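PDB 6MCA: ankyrin repeat domain protein from Legionella pneumophila subsp. pneumophila, which is a bacterial effector, AnkH, that interacts with the host LARP7 component of the 7SK snRNP complex and probably has a cysteine protease-like domain. Local coordinates for residues D102-L107 with K137-H142. Numbering follows the deposited sequence.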
loop_
_atom_site.group_PDB
_atom_site.type_symbol
_atom_site.label_atom_id
_atom_site.label_comp_id
_atom_site.label_asym_id
_atom_site.label_seq_id
_atom_site.Cartn_x
_atom_site.Cartn_y
_atom_site.Cartn_z
ATOM N N ASP A 102 -24.716 1.265 4.300
ATOM C CA ASP A 102 -25.712 2.153 4.892
ATOM C C ASP A 102 -25.077 3.456 5.368
ATOM O O ASP A 102 -25.608 4.545 5.115
ATOM C CB ASP A 102 -26.424 1.443 6.045
ATOM C CG ASP A 102 -27.218 0.238 5.581
ATOM O OD1 ASP A 102 -27.706 0.255 4.432
ATOM O OD2 ASP A 102 -27.354 -0.725 6.365
ATOM N N MET A 103 -23.937 3.363 6.057
ATOM C CA MET A 103 -23.259 4.567 6.527
ATOM C C MET A 103 -22.757 5.409 5.360
ATOM O O MET A 103 -22.850 6.643 5.391
ATOM C CB MET A 103 -22.105 4.191 7.457
ATOM C CG MET A 103 -21.379 5.382 8.064
ATOM S SD MET A 103 -22.292 6.157 9.410
ATOM C CE MET A 103 -22.352 4.812 10.592
ATOM N N THR A 104 -22.222 4.761 4.322
ATOM C CA THR A 104 -21.762 5.494 3.147
ATOM C C THR A 104 -22.915 6.226 2.471
ATOM O O THR A 104 -22.774 7.387 2.071
ATOM C CB THR A 104 -21.085 4.541 2.162
ATOM O OG1 THR A 104 -19.991 3.877 2.808
ATOM C CG2 THR A 104 -20.564 5.302 0.949
ATOM N N LYS A 105 -24.066 5.562 2.342
ATOM C CA LYS A 105 -25.227 6.199 1.731
ATOM C C LYS A 105 -25.728 7.361 2.578
ATOM O O LYS A 105 -26.083 8.418 2.041
ATOM C CB LYS A 105 -26.336 5.168 1.518
ATOM C CG LYS A 105 -27.491 5.656 0.659
ATOM C CD LYS A 105 -28.614 4.631 0.618
ATOM C CE LYS A 105 -29.790 5.126 -0.207
ATOM N NZ LYS A 105 -30.955 4.202 -0.117
ATOM N N LEU A 106 -25.758 7.188 3.901
ATOM C CA LEU A 106 -26.167 8.275 4.785
ATOM C C LEU A 106 -25.243 9.477 4.637
ATOM O O LEU A 106 -25.703 10.621 4.540
ATOM C CB LEU A 106 -26.191 7.793 6.235
ATOM C CG LEU A 106 -26.339 8.891 7.292
ATOM C CD1 LEU A 106 -27.691 9.581 7.174
ATOM C CD2 LEU A 106 -26.133 8.334 8.691
ATOM N N LEU A 107 -23.930 9.234 4.612
ATOM C CA LEU A 107 -22.980 10.335 4.489
ATOM C C LEU A 107 -23.108 11.029 3.138
ATOM O O LEU A 107 -23.114 12.264 3.067
ATOM C CB LEU A 107 -21.556 9.823 4.702
ATOM C CG LEU A 107 -21.232 9.351 6.120
ATOM C CD1 LEU A 107 -19.830 8.770 6.186
ATOM C CD2 LEU A 107 -21.391 10.490 7.115
ATOM N N LYS A 137 -18.498 0.775 -4.695
ATOM C CA LYS A 137 -17.967 1.518 -5.833
ATOM C C LYS A 137 -19.089 2.127 -6.662
ATOM O O LYS A 137 -19.002 3.285 -7.080
ATOM C CB LYS A 137 -17.099 0.611 -6.702
ATOM C CG LYS A 137 -15.703 0.365 -6.162
ATOM C CD LYS A 137 -14.715 0.151 -7.297
ATOM C CE LYS A 137 -15.129 -1.006 -8.190
ATOM N NZ LYS A 137 -15.200 -2.288 -7.442
ATOM N N GLN A 138 -20.154 1.361 -6.908
ATOM C CA GLN A 138 -21.271 1.883 -7.688
ATOM C C GLN A 138 -22.035 2.947 -6.910
ATOM O O GLN A 138 -22.511 3.928 -7.494
ATOM C CB GLN A 138 -22.199 0.743 -8.102
ATOM C CG GLN A 138 -21.599 -0.174 -9.152
ATOM C CD GLN A 138 -22.398 -1.446 -9.342
ATOM O OE1 GLN A 138 -23.371 -1.694 -8.629
ATOM N NE2 GLN A 138 -21.987 -2.263 -10.304
ATOM N N LEU A 139 -22.162 2.769 -5.592
ATOM C CA LEU A 139 -22.778 3.806 -4.770
ATOM C C LEU A 139 -21.989 5.107 -4.852
ATOM O O LEU A 139 -22.576 6.193 -4.935
ATOM C CB LEU A 139 -22.888 3.333 -3.319
ATOM C CG LEU A 139 -23.475 4.324 -2.310
ATOM C CD1 LEU A 139 -24.790 4.910 -2.812
ATOM C CD2 LEU A 139 -23.662 3.661 -0.955
ATOM N N LEU A 140 -20.657 5.018 -4.839
ATOM C CA LEU A 140 -19.838 6.221 -4.957
ATOM C C LEU A 140 -19.924 6.816 -6.359
ATOM O O LEU A 140 -19.931 8.043 -6.517
ATOM C CB LEU A 140 -18.390 5.905 -4.586
ATOM C CG LEU A 140 -18.147 5.578 -3.111
ATOM C CD1 LEU A 140 -16.771 4.959 -2.909
ATOM C CD2 LEU A 140 -18.309 6.823 -2.252
ATOM N N TYR A 141 -19.983 5.964 -7.388
ATOM C CA TYR A 141 -20.168 6.445 -8.755
ATOM C C TYR A 141 -21.457 7.246 -8.879
ATOM O O TYR A 141 -21.480 8.322 -9.487
ATOM C CB TYR A 141 -20.200 5.272 -9.737
ATOM C CG TYR A 141 -18.933 4.454 -9.840
ATOM C CD1 TYR A 141 -17.695 4.999 -9.533
ATOM C CD2 TYR A 141 -18.983 3.130 -10.259
ATOM C CE1 TYR A 141 -16.539 4.241 -9.635
ATOM C CE2 TYR A 141 -17.838 2.368 -10.362
ATOM C CZ TYR A 141 -16.619 2.926 -10.049
ATOM O OH TYR A 141 -15.479 2.163 -10.155
ATOM N N HIS A 142 -22.546 6.723 -8.309
ATOM C CA HIS A 142 -23.847 7.371 -8.429
ATOM C C HIS A 142 -23.844 8.766 -7.817
ATOM O O HIS A 142 -24.619 9.631 -8.242
ATOM C CB HIS A 142 -24.918 6.498 -7.772
ATOM C CG HIS A 142 -26.277 7.122 -7.742
ATOM N ND1 HIS A 142 -27.033 7.203 -6.591
ATOM C CD2 HIS A 142 -27.022 7.689 -8.721
ATOM C CE1 HIS A 142 -28.182 7.796 -6.862
ATOM N NE2 HIS A 142 -28.201 8.101 -8.147
#
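Thr104 and Lys105 meet Leu139 and Leu140 where the helices 101-109 and 134-142 of an ankyrin-repeat stack lie side by side. The two segments run almost parallel, at 6°, with axes 10.6 Å apart, the side-by-side arrangement of helices in an ankyrin stack. Along 102-107, Met103 packs on Ala95 of helix 91-97 and Leu106 on helix 68-76, so helix 101-109 has these neighbours as well as helix 134-142. Thr104, buried, is the first residue to reach across. With chi1 at -58°, OG1 sits beside the backbone N and the methyl CG2 lies anti to it, which sends CG2 outward while OG1 turns back to hydrogen-bond the carbonyl O of Asp100 one turn earlier. The hydroxyl is thereby satisfied by the residue just ahead of helix 101-109, and the interface receives a methyl. Thr104 CG2 touches Leu139 CD2 at 4.0 Å and Leu140 CD2 at 4.2 Å, so it meets one branch of each leucine. The Thr104 and Leu139 side chains pass each other in opposite directions instead of meeting end-on. Lys105 follows at the outer margin, contributing its CB and backbone while its extended chain carries the ammonium away from helix 134-142. Across the interface, Leu139 also packs on Leu101 and Leu108, and Leu140 on Leu108. No hydrogen bond joins the segments; the contact is small and apolar. Leu139 holds CG anti to its backbone N, and its CD2 ends against the Lys105 backbone, 3.8 Å from Lys105 N and 3.9 Å from Lys105 CB.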